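Side-chain contacts in lipoprotein (Colwellia psychrerythraea, PDB 3O0Y), which is of unknown function but is a putative lipoprotein, probably related to metallopeptidases: residues 140-144 with 145-149; 337-340 with 341-345; 356-359 with 360-364; 474-477 with 478-482. One frame throughout, in Å; residues are numbered along the deposited sequence.

How the contacts relate
The contacts come in series along one mostly helical chain, each local, between residues a few positions apart. Contact 1 is the N-terminal cap of helix 144-154. Contact 2 lies at the C-terminal part of helix 334-342, contact 3 in the next helix, 353-373, and contact 4 in helix 467-483. Contacts 2 and 3 are the nearest pair, about 8 Å between closest atoms and about 20 Å between centres, on the same side of the chain's centre; contacts 1 and 4 lie on opposite sides of it, about 30 Å between centres. None touches another. Contacts 3 and 4 both pack on helix 432-439, and contacts 2 and 4 on helix 491-515, so contacts 2, 3 and 4 share neighbouring helices.

Contact 1. Residues 140-144 with 145-149; sequences QINGP and LIDIP
Q140 opens the approach to an N-cap, that of helix 144-154, and its carbonyl carbon rests against the CD1 methyl of I146. I146 CD1 then lies 3.3 Å from I141 C. It also meets the backbone N of N142; CG1 stands beside the I146 backbone N (chi1 -71°) and the extended chain carries CD1 back along the incoming loop. An alanine in place of I146 would remove this branch and would probably leave a gap beside the backbone of 140-142, which would then be freer to shift. I141 O is linked to D147 OD1 through a water, 2.8 Å from the carbonyl. N142 sets its CB 3.4 Å from D147 OD2, the amide and carboxylate planes 73° apart; its OD1 is taken by W549 NE1, while a second water joins its ND2 to D147 OD2. G143, the N-cap residue, has a positive phi at which a CB would press on the preceding carbonyl O. Its N makes a weak bond to D147 OD2. Its O grips two amides: D147 N, 2.8 Å away and nearly in line with the C=O, and I146 N, 3.0 Å away above the carbonyl plane. P144, beside I181 of helix 174-190, continues the ladder, its O accepting from I148 N at 2.9 Å, and its ring CB touches the tip of the I148 side chain, CD1, at 3.7 Å.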
loop_
_atom_site.group_PDB
_atom_site.type_symbol
_atom_site.label_atom_id
_atom_site.label_comp_id
_atom_site.label_asym_id
_atom_site.label_seq_id
_atom_site.Cartn_x
_atom_site.Cartn_y
_atom_site.Cartn_z
ATOM N N GLN A 140 -4.905 -13.607 4.261
ATOM C CA GLN A 140 -6.104 -13.328 3.474
ATOM C C GLN A 140 -6.072 -12.121 2.529
ATOM O O GLN A 140 -6.967 -11.965 1.757
ATOM C CB GLN A 140 -7.296 -13.179 4.466
ATOM C CG GLN A 140 -7.607 -11.752 4.980
ATOM C CD GLN A 140 -6.586 -11.198 6.025
ATOM O OE1 GLN A 140 -5.608 -11.860 6.391
ATOM N NE2 GLN A 140 -6.792 -9.945 6.432
ATOM N N ILE A 141 -5.127 -11.219 2.686
ATOM C CA ILE A 141 -5.121 -9.929 2.047
ATOM C C ILE A 141 -3.986 -9.770 1.040
ATOM O O ILE A 141 -4.212 -9.177 0.007
ATOM C CB ILE A 141 -5.203 -8.755 3.059
ATOM C CG1 ILE A 141 -5.257 -7.382 2.388
ATOM C CG2 ILE A 141 -4.037 -8.766 4.086
ATOM C CD1 ILE A 141 -5.733 -6.237 3.351
ATOM N N ASN A 142 -2.760 -10.204 1.349
ATOM C CA ASN A 142 -1.642 -10.106 0.382
ATOM C C ASN A 142 -0.654 -11.253 0.578
ATOM O O ASN A 142 -1.017 -12.304 1.058
ATOM C CB ASN A 142 -0.953 -8.719 0.424
ATOM C CG ASN A 142 -0.100 -8.524 1.676
ATOM O OD1 ASN A 142 -0.280 -9.231 2.709
ATOM N ND2 ASN A 142 0.852 -7.587 1.581
ATOM N N GLY A 143 0.593 -11.046 0.212
ATOM C CA GLY A 143 1.554 -12.134 0.190
ATOM C C GLY A 143 1.647 -12.693 -1.217
ATOM O O GLY A 143 0.815 -12.389 -2.067
ATOM N N PRO A 144 2.670 -13.545 -1.451
ATOM C CA PRO A 144 3.026 -13.900 -2.849
ATOM C C PRO A 144 1.884 -14.595 -3.600
ATOM O O PRO A 144 1.719 -14.384 -4.811
ATOM C CB PRO A 144 4.264 -14.768 -2.695
ATOM C CG PRO A 144 4.405 -15.036 -1.187
ATOM C CD PRO A 144 3.678 -13.950 -0.478
ATOM N N LEU A 145 1.061 -15.393 -2.927
ATOM C CA LEU A 145 -0.003 -16.129 -3.630
ATOM C C LEU A 145 -1.183 -15.243 -4.042
ATOM O O LEU A 145 -1.991 -15.609 -4.901
ATOM C CB LEU A 145 -0.440 -17.367 -2.805
ATOM C CG LEU A 145 0.674 -18.389 -2.659
ATOM C CD1 LEU A 145 0.335 -19.469 -1.567
ATOM C CD2 LEU A 145 1.017 -19.106 -3.970
ATOM N N ILE A 146 -1.224 -14.028 -3.530
ATOM C CA ILE A 146 -2.259 -13.083 -3.901
ATOM C C ILE A 146 -1.618 -12.085 -4.822
ATOM O O ILE A 146 -2.160 -11.735 -5.870
ATOM C CB ILE A 146 -2.832 -12.378 -2.635
ATOM C CG1 ILE A 146 -3.658 -13.339 -1.819
ATOM C CG2 ILE A 146 -3.650 -11.195 -3.033
ATOM C CD1 ILE A 146 -4.334 -12.718 -0.486
ATOM N N ASP A 147 -0.433 -11.585 -4.467
ATOM C CA ASP A 147 0.153 -10.514 -5.302
ATOM C C ASP A 147 0.807 -10.960 -6.611
ATOM O O ASP A 147 0.867 -10.186 -7.538
ATOM C CB ASP A 147 1.135 -9.636 -4.549
ATOM C CG ASP A 147 0.475 -8.987 -3.314
ATOM O OD1 ASP A 147 -0.705 -8.573 -3.417
ATOM O OD2 ASP A 147 1.103 -9.032 -2.246
ATOM N N ILE A 148 1.378 -12.133 -6.675
ATOM C CA ILE A 148 2.058 -12.518 -7.911
ATOM C C ILE A 148 0.988 -12.675 -9.017
ATOM O O ILE A 148 1.145 -12.160 -10.145
ATOM C CB ILE A 148 2.884 -13.754 -7.685
ATOM C CG1 ILE A 148 4.143 -13.419 -6.866
ATOM C CG2 ILE A 148 3.309 -14.453 -9.043
ATOM C CD1 ILE A 148 4.795 -14.684 -6.400
ATOM N N PRO A 149 -0.159 -13.315 -8.721
ATOM C CA PRO A 149 -1.211 -13.335 -9.798
ATOM C C PRO A 149 -1.686 -11.960 -10.195
ATOM O O PRO A 149 -1.883 -11.668 -11.378
ATOM C CB PRO A 149 -2.348 -14.132 -9.168
ATOM C CG PRO A 149 -1.680 -15.027 -8.248
ATOM C CD PRO A 149 -0.504 -14.255 -7.635
HETATM O O HOH W 1 -3.022 -7.643 -2.035
HETATM O O HOH W 2 0.916 -6.083 -1.051
#

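Contact 2. Residues 337-340 with 341-345; sequences RMVA and LNEEP
The carboxylate of E343 is turned along the V339 side of the helix, its OE2 4.3 Å from V339 CG1, but the closer touch is made nearer the backbone, where E343 CG lies 3.3 Å from V339 O. The R337 guanidinium is hydrogen-bonded to N321 OD1, Y329 O and T333 O. The E344 carboxylate has its partners outside: OE1 forms a salt bridge with R346 and OE2 a hydrogen bond with Y329 OH, while its CG lies near A340 O. A bound Tris, probably from the crystallisation liquor, is about 4 Å from this side chain. On the buried side, M338 is bent at both chi2 (-56°) and chi3, and its SD meets L341 CD1 obliquely at 4.0 Å. Helix 302-326 and helix 491-515 supply further partners for both residues. The backbone ladder changes step here. L341 N reaches R337 O at 2.9 Å and N342 N reaches M338 O at 3.0 Å, both four residues back. E343 N instead bonds A340 O at 3.0 Å, coming from above the carbonyl plane, with a weak bond to V339 O; E344 N likewise reaches L341 O. This shift from four-residue to three-residue bonds is typical of the C-terminal turn of an alpha-helix.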
loop_
_atom_site.group_PDB
_atom_site.type_symbol
_atom_site.label_atom_id
_atom_site.label_comp_id
_atom_site.label_asym_id
_atom_site.label_seq_id
_atom_site.Cartn_x
_atom_site.Cartn_y
_atom_site.Cartn_z
ATOM N N ARG A 337 -25.447 9.408 12.771
ATOM C CA ARG A 337 -25.880 10.427 11.820
ATOM C C ARG A 337 -25.301 10.167 10.418
ATOM O O ARG A 337 -25.999 10.317 9.385
ATOM C CB ARG A 337 -25.579 11.843 12.341
ATOM C CG ARG A 337 -26.671 12.297 13.318
ATOM C CD ARG A 337 -26.386 13.589 14.000
ATOM N NE ARG A 337 -25.362 13.397 15.031
ATOM C CZ ARG A 337 -24.712 14.377 15.679
ATOM N NH1 ARG A 337 -24.947 15.651 15.417
ATOM N NH2 ARG A 337 -23.789 14.082 16.633
ATOM N N MET A 338 -24.040 9.745 10.352
ATOM C CA MET A 338 -23.445 9.421 9.075
ATOM C C MET A 338 -24.096 8.192 8.416
ATOM O O MET A 338 -24.307 8.157 7.188
ATOM C CB MET A 338 -21.942 9.231 9.223
ATOM C CG MET A 338 -21.170 10.506 9.676
ATOM S SD MET A 338 -21.365 11.988 8.668
ATOM C CE MET A 338 -20.739 11.367 7.076
ATOM N N VAL A 339 -24.469 7.215 9.230
ATOM C CA VAL A 339 -25.272 6.074 8.713
ATOM C C VAL A 339 -26.592 6.508 8.125
ATOM O O VAL A 339 -26.962 6.065 7.047
ATOM C CB VAL A 339 -25.478 5.054 9.831
ATOM C CG1 VAL A 339 -26.549 4.079 9.411
ATOM C CG2 VAL A 339 -24.146 4.385 10.191
ATOM N N ALA A 340 -27.287 7.429 8.804
ATOM C CA ALA A 340 -28.541 7.970 8.342
ATOM C C ALA A 340 -28.353 8.712 7.007
ATOM O O ALA A 340 -29.138 8.514 6.082
ATOM C CB ALA A 340 -29.153 8.996 9.394
ATOM N N LEU A 341 -27.291 9.488 6.881
ATOM C CA LEU A 341 -27.090 10.204 5.657
ATOM C C LEU A 341 -26.857 9.208 4.523
ATOM O O LEU A 341 -27.244 9.456 3.423
ATOM C CB LEU A 341 -25.905 11.165 5.758
ATOM C CG LEU A 341 -26.097 12.411 6.639
ATOM C CD1 LEU A 341 -24.751 13.100 6.959
ATOM C CD2 LEU A 341 -27.104 13.391 6.062
ATOM N N ASN A 342 -26.125 8.127 4.776
ATOM C CA ASN A 342 -25.806 7.167 3.725
ATOM C C ASN A 342 -27.097 6.504 3.188
ATOM O O ASN A 342 -27.061 5.933 2.101
ATOM C CB ASN A 342 -24.873 6.168 4.326
ATOM C CG ASN A 342 -23.914 5.486 3.341
ATOM O OD1 ASN A 342 -24.266 5.156 2.191
ATOM N ND2 ASN A 342 -22.752 5.108 3.882
ATOM N N GLU A 343 -28.243 6.644 3.864
ATOM C CA GLU A 343 -29.499 6.086 3.395
ATOM C C GLU A 343 -30.281 7.021 2.517
ATOM O O GLU A 343 -31.220 6.587 1.822
ATOM C CB GLU A 343 -30.375 5.641 4.553
ATOM C CG GLU A 343 -29.650 4.842 5.609
ATOM C CD GLU A 343 -29.613 3.378 5.378
ATOM O OE1 GLU A 343 -29.937 2.986 4.210
ATOM O OE2 GLU A 343 -29.257 2.640 6.380
ATOM N N GLU A 344 -29.880 8.303 2.422
ATOM C CA GLU A 344 -30.709 9.223 1.708
ATOM C C GLU A 344 -30.482 9.231 0.224
ATOM O O GLU A 344 -29.341 9.146 -0.235
ATOM C CB GLU A 344 -30.489 10.659 2.240
ATOM C CG GLU A 344 -30.838 10.776 3.733
ATOM C CD GLU A 344 -30.577 12.166 4.333
ATOM O OE1 GLU A 344 -30.104 13.073 3.576
ATOM O OE2 GLU A 344 -30.830 12.301 5.589
ATOM N N PRO A 345 -31.574 9.335 -0.562
ATOM C CA PRO A 345 -31.378 9.203 -1.963
ATOM C C PRO A 345 -30.460 10.242 -2.624
ATOM O O PRO A 345 -29.842 9.957 -3.655
ATOM C CB PRO A 345 -32.804 9.274 -2.558
ATOM C CG PRO A 345 -33.668 9.654 -1.492
ATOM C CD PRO A 345 -32.996 9.416 -0.197
#

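Contact 3. Residues 356-359 with 360-364; sequences REEL and LSDIN
E358 and D362, one helical turn apart, present carboxylates whose planes stand 76° from each other, with E358 OE2 4.1 Å from D362 OD2. Two waters bridge them, one 2.6 Å from E358 OE2 and 2.7 Å from D362 OD2, and together they probably ease the repulsion of like charges. Y349 OH bonds D362 OD2, whereas K429 gives E358 only a long, weak ion pair. A leucine in place of D362 takes away both oxygens, and would probably leave the Y349 hydroxyl without its mate and the waters held less firmly beside E358. On the buried side of the helix, L359 and I363 lie side by side and point the same way, L359 CD2 touching I363 CD1 at 3.6 Å; L359 holds its CG trans to the backbone N (chi1 -171°), which leans the branch toward the next turn. On the outer side, E357 O is gripped twice by S361, OG and backbone N arriving at 2.9 Å from opposite faces of the carbonyl plane. L360 and I363 pack on strands 387-390 and 416-419, L359 and I363 on L432: the pattern is that of an amphipathic helix lying on a small mixed sheet.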
loop_
_atom_site.group_PDB
_atom_site.type_symbol
_atom_site.label_atom_id
_atom_site.label_comp_id
_atom_site.label_asym_id
_atom_site.label_seq_id
_atom_site.Cartn_x
_atom_site.Cartn_y
_atom_site.Cartn_z
ATOM N N ARG A 356 -23.243 4.107 -12.349
ATOM C CA ARG A 356 -21.817 3.917 -12.341
ATOM C C ARG A 356 -21.103 4.898 -13.288
ATOM O O ARG A 356 -20.009 5.383 -12.976
ATOM C CB ARG A 356 -21.462 2.453 -12.563
ATOM C CG ARG A 356 -21.757 1.623 -11.368
ATOM C CD ARG A 356 -21.687 0.111 -11.686
ATOM N NE ARG A 356 -21.922 -0.628 -10.441
ATOM C CZ ARG A 356 -23.100 -0.911 -9.922
ATOM N NH1 ARG A 356 -23.180 -1.569 -8.771
ATOM N NH2 ARG A 356 -24.202 -0.619 -10.576
ATOM N N GLU A 357 -21.694 5.178 -14.455
ATOM C CA GLU A 357 -21.160 6.215 -15.308
ATOM C C GLU A 357 -21.120 7.586 -14.676
ATOM O O GLU A 357 -20.147 8.380 -14.909
ATOM C CB GLU A 357 -21.972 6.304 -16.651
ATOM C CG GLU A 357 -21.734 5.105 -17.589
ATOM C CD GLU A 357 -22.703 5.028 -18.790
ATOM O OE1 GLU A 357 -23.815 5.638 -18.755
ATOM O OE2 GLU A 357 -22.331 4.253 -19.756
ATOM N N GLU A 358 -22.132 7.892 -13.891
ATOM C CA GLU A 358 -22.197 9.163 -13.177
ATOM C C GLU A 358 -21.079 9.242 -12.152
ATOM O O GLU A 358 -20.383 10.247 -12.044
ATOM C CB GLU A 358 -23.558 9.373 -12.504
ATOM C CG GLU A 358 -23.681 10.833 -11.962
ATOM C CD GLU A 358 -24.959 11.109 -11.182
ATOM O OE1 GLU A 358 -25.808 10.229 -11.087
ATOM O OE2 GLU A 358 -25.042 12.188 -10.575
ATOM N N LEU A 359 -20.887 8.180 -11.365
ATOM C CA LEU A 359 -19.826 8.138 -10.422
ATOM C C LEU A 359 -18.474 8.377 -11.088
ATOM O O LEU A 359 -17.672 9.191 -10.644
ATOM C CB LEU A 359 -19.885 6.809 -9.651
ATOM C CG LEU A 359 -18.997 6.606 -8.471
ATOM C CD1 LEU A 359 -19.442 5.279 -7.648
ATOM C CD2 LEU A 359 -17.522 6.538 -8.895
ATOM N N LEU A 360 -18.212 7.677 -12.186
ATOM C CA LEU A 360 -16.928 7.803 -12.880
ATOM C C LEU A 360 -16.722 9.198 -13.479
ATOM O O LEU A 360 -15.611 9.728 -13.408
ATOM C CB LEU A 360 -16.786 6.723 -13.944
ATOM C CG LEU A 360 -16.530 5.286 -13.397
ATOM C CD1 LEU A 360 -16.810 4.260 -14.541
ATOM C CD2 LEU A 360 -15.180 5.125 -12.839
ATOM N N SER A 361 -17.800 9.801 -13.987
ATOM C CA SER A 361 -17.728 11.170 -14.514
ATOM C C SER A 361 -17.467 12.151 -13.412
ATOM O O SER A 361 -16.702 13.122 -13.572
ATOM C CB SER A 361 -19.012 11.581 -15.259
ATOM O OG SER A 361 -19.118 10.643 -16.345
ATOM N N ASP A 362 -18.134 11.939 -12.297
ATOM C CA ASP A 362 -17.882 12.806 -11.128
ATOM C C ASP A 362 -16.434 12.759 -10.662
ATOM O O ASP A 362 -15.781 13.836 -10.433
ATOM C CB ASP A 362 -18.794 12.455 -9.933
ATOM C CG ASP A 362 -20.276 12.886 -10.141
ATOM O OD1 ASP A 362 -20.617 13.694 -11.091
ATOM O OD2 ASP A 362 -21.113 12.431 -9.298
ATOM N N ILE A 363 -15.894 11.551 -10.520
ATOM C CA ILE A 363 -14.459 11.378 -10.190
ATOM C C ILE A 363 -13.541 12.111 -11.134
ATOM O O ILE A 363 -12.628 12.847 -10.708
ATOM C CB ILE A 363 -13.982 9.922 -10.277
ATOM C CG1 ILE A 363 -14.429 9.219 -9.088
ATOM C CG2 ILE A 363 -12.368 9.907 -10.282
ATOM C CD1 ILE A 363 -14.101 7.667 -9.244
ATOM N N ASN A 364 -13.756 11.919 -12.422
ATOM C CA ASN A 364 -12.924 12.548 -13.396
ATOM C C ASN A 364 -13.018 14.088 -13.300
ATOM O O ASN A 364 -12.016 14.775 -13.407
ATOM C CB ASN A 364 -13.154 11.971 -14.826
ATOM C CG ASN A 364 -12.503 10.547 -14.980
ATOM O OD1 ASN A 364 -11.329 10.494 -14.907
ATOM N ND2 ASN A 364 -13.286 9.397 -14.858
HETATM O O HOH W 3 -23.116 14.257 -11.496
HETATM O O HOH W 4 -23.582 13.371 -8.729
#

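Contact 4. Residues 474-477 with 478-482; sequences ALYS and EQVAY
The alpha-helical ladder of helix 467-483 runs on unbroken through this segment, E478 N reaching A474 O at 3.2 Å, V480 N reaching Y476 O at 2.9 Å in the carbonyl plane, and A481 N reaching S477 O at 2.8 Å; L475 O receives weak bonds from E478 N and Q479 N. The principal side-chain touch is a CH-pi contact. V480 CG2 stands over one face of the Y476 ring, 3.6 Å from its centroid and 30° off the normal, shifted toward the rim so that CE2 is nearest, at 3.2 Å, with CZ almost as close. The fit is tight. Y476 points its CG trans to the backbone N (chi1 167°), which sends the ring along the helix toward V480 in the following turn. Its hydroxyl, which also passes near the methyl, bonds H584 NE2 and R567 NH1, so the hydroxyl end is held by polar bonds while the methyl covers part of one face. Three residues apart, L475 and E478 cross, L475 CD1 lying 3.4 Å from E478 OE2; the other carboxylate oxygen bonds T434 OG1, which helps to set the rotation of this buried carboxylate. S477 tucks its OG back onto W473 O, so the hydroxyl is satisfied within the same helix. Q479, its chain extended, bonds E483 OE2 through NE2. Around helix 467-483, helix 432-439 packs on A474, E478 and A481, helix 491-515 on L475 and E478, helix 555-574 on L475, Y476 and Q479, and helix 580-588 on Y476 and V480.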
loop_
_atom_site.group_PDB
_atom_site.type_symbol
_atom_site.label_atom_id
_atom_site.label_comp_id
_atom_site.label_asym_id
_atom_site.label_seq_id
_atom_site.Cartn_x
_atom_site.Cartn_y
_atom_site.Cartn_z
ATOM N N ALA A 474 -0.858 11.503 1.930
ATOM C CA ALA A 474 -2.152 11.448 1.235
ATOM C C ALA A 474 -3.257 11.956 2.160
ATOM O O ALA A 474 -4.123 12.695 1.735
ATOM C CB ALA A 474 -2.464 10.037 0.718
ATOM N N LEU A 475 -3.196 11.611 3.456
ATOM C CA LEU A 475 -4.173 12.157 4.408
ATOM C C LEU A 475 -4.033 13.671 4.597
ATOM O O LEU A 475 -5.055 14.415 4.625
ATOM C CB LEU A 475 -4.057 11.368 5.749
ATOM C CG LEU A 475 -5.124 11.551 6.800
ATOM C CD1 LEU A 475 -6.535 11.229 6.206
ATOM C CD2 LEU A 475 -4.753 10.727 8.067
ATOM N N TYR A 476 -2.775 14.182 4.643
ATOM C CA TYR A 476 -2.526 15.627 4.641
ATOM C C TYR A 476 -3.127 16.290 3.411
ATOM O O TYR A 476 -3.737 17.352 3.565
ATOM C CB TYR A 476 -1.026 15.914 4.782
ATOM C CG TYR A 476 -0.640 17.325 4.487
ATOM C CD1 TYR A 476 -0.707 18.301 5.459
ATOM C CD2 TYR A 476 -0.146 17.676 3.267
ATOM C CE1 TYR A 476 -0.396 19.660 5.145
ATOM C CE2 TYR A 476 0.173 19.009 2.953
ATOM C CZ TYR A 476 0.113 19.979 3.914
ATOM O OH TYR A 476 0.361 21.329 3.528
ATOM N N SER A 477 -2.989 15.666 2.215
ATOM C CA SER A 477 -3.526 16.115 0.895
ATOM C C SER A 477 -5.016 16.363 0.994
ATOM O O SER A 477 -5.535 17.342 0.419
ATOM C CB SER A 477 -3.401 14.972 -0.203
ATOM O OG SER A 477 -2.065 15.120 -0.495
ATOM N N GLU A 478 -5.694 15.485 1.690
ATOM C CA GLU A 478 -7.137 15.585 1.856
ATOM C C GLU A 478 -7.530 16.865 2.608
ATOM O O GLU A 478 -8.568 17.484 2.309
ATOM C CB GLU A 478 -7.707 14.344 2.552
ATOM C CG GLU A 478 -7.640 13.028 1.705
ATOM C CD GLU A 478 -8.084 11.809 2.505
ATOM O OE1 GLU A 478 -9.337 11.625 2.718
ATOM O OE2 GLU A 478 -7.214 10.995 2.915
ATOM N N GLN A 479 -6.700 17.238 3.570
ATOM C CA GLN A 479 -6.928 18.485 4.316
ATOM C C GLN A 479 -6.558 19.679 3.489
ATOM O O GLN A 479 -7.278 20.666 3.462
ATOM C CB GLN A 479 -6.173 18.547 5.652
ATOM C CG GLN A 479 -6.423 19.847 6.387
ATOM C CD GLN A 479 -5.772 19.785 7.781
ATOM O OE1 GLN A 479 -5.987 18.801 8.514
ATOM N NE2 GLN A 479 -5.052 20.817 8.151
ATOM N N VAL A 480 -5.429 19.610 2.785
ATOM C CA VAL A 480 -5.066 20.685 1.884
ATOM C C VAL A 480 -6.164 20.934 0.832
ATOM O O VAL A 480 -6.403 22.076 0.472
ATOM C CB VAL A 480 -3.737 20.409 1.136
ATOM C CG1 VAL A 480 -3.473 21.577 0.062
ATOM C CG2 VAL A 480 -2.600 20.474 2.123
ATOM N N ALA A 481 -6.824 19.871 0.306
ATOM C CA ALA A 481 -7.889 20.073 -0.683
ATOM C C ALA A 481 -8.991 20.962 -0.062
ATOM O O ALA A 481 -9.532 21.839 -0.738
ATOM C CB ALA A 481 -8.443 18.722 -1.117
ATOM N N TYR A 482 -9.324 20.742 1.210
ATOM C CA TYR A 482 -10.265 21.630 1.942
ATOM C C TYR A 482 -9.761 23.068 2.010
ATOM O O TYR A 482 -10.476 24.032 1.670
ATOM C CB TYR A 482 -10.590 21.078 3.357
ATOM C CG TYR A 482 -11.442 22.041 4.144
ATOM C CD1 TYR A 482 -12.830 22.050 4.006
ATOM C CD2 TYR A 482 -10.872 23.067 4.867
ATOM C CE1 TYR A 482 -13.636 22.996 4.629
ATOM C CE2 TYR A 482 -11.654 23.951 5.555
ATOM C CZ TYR A 482 -13.037 23.986 5.387
ATOM O OH TYR A 482 -13.799 24.998 5.940
#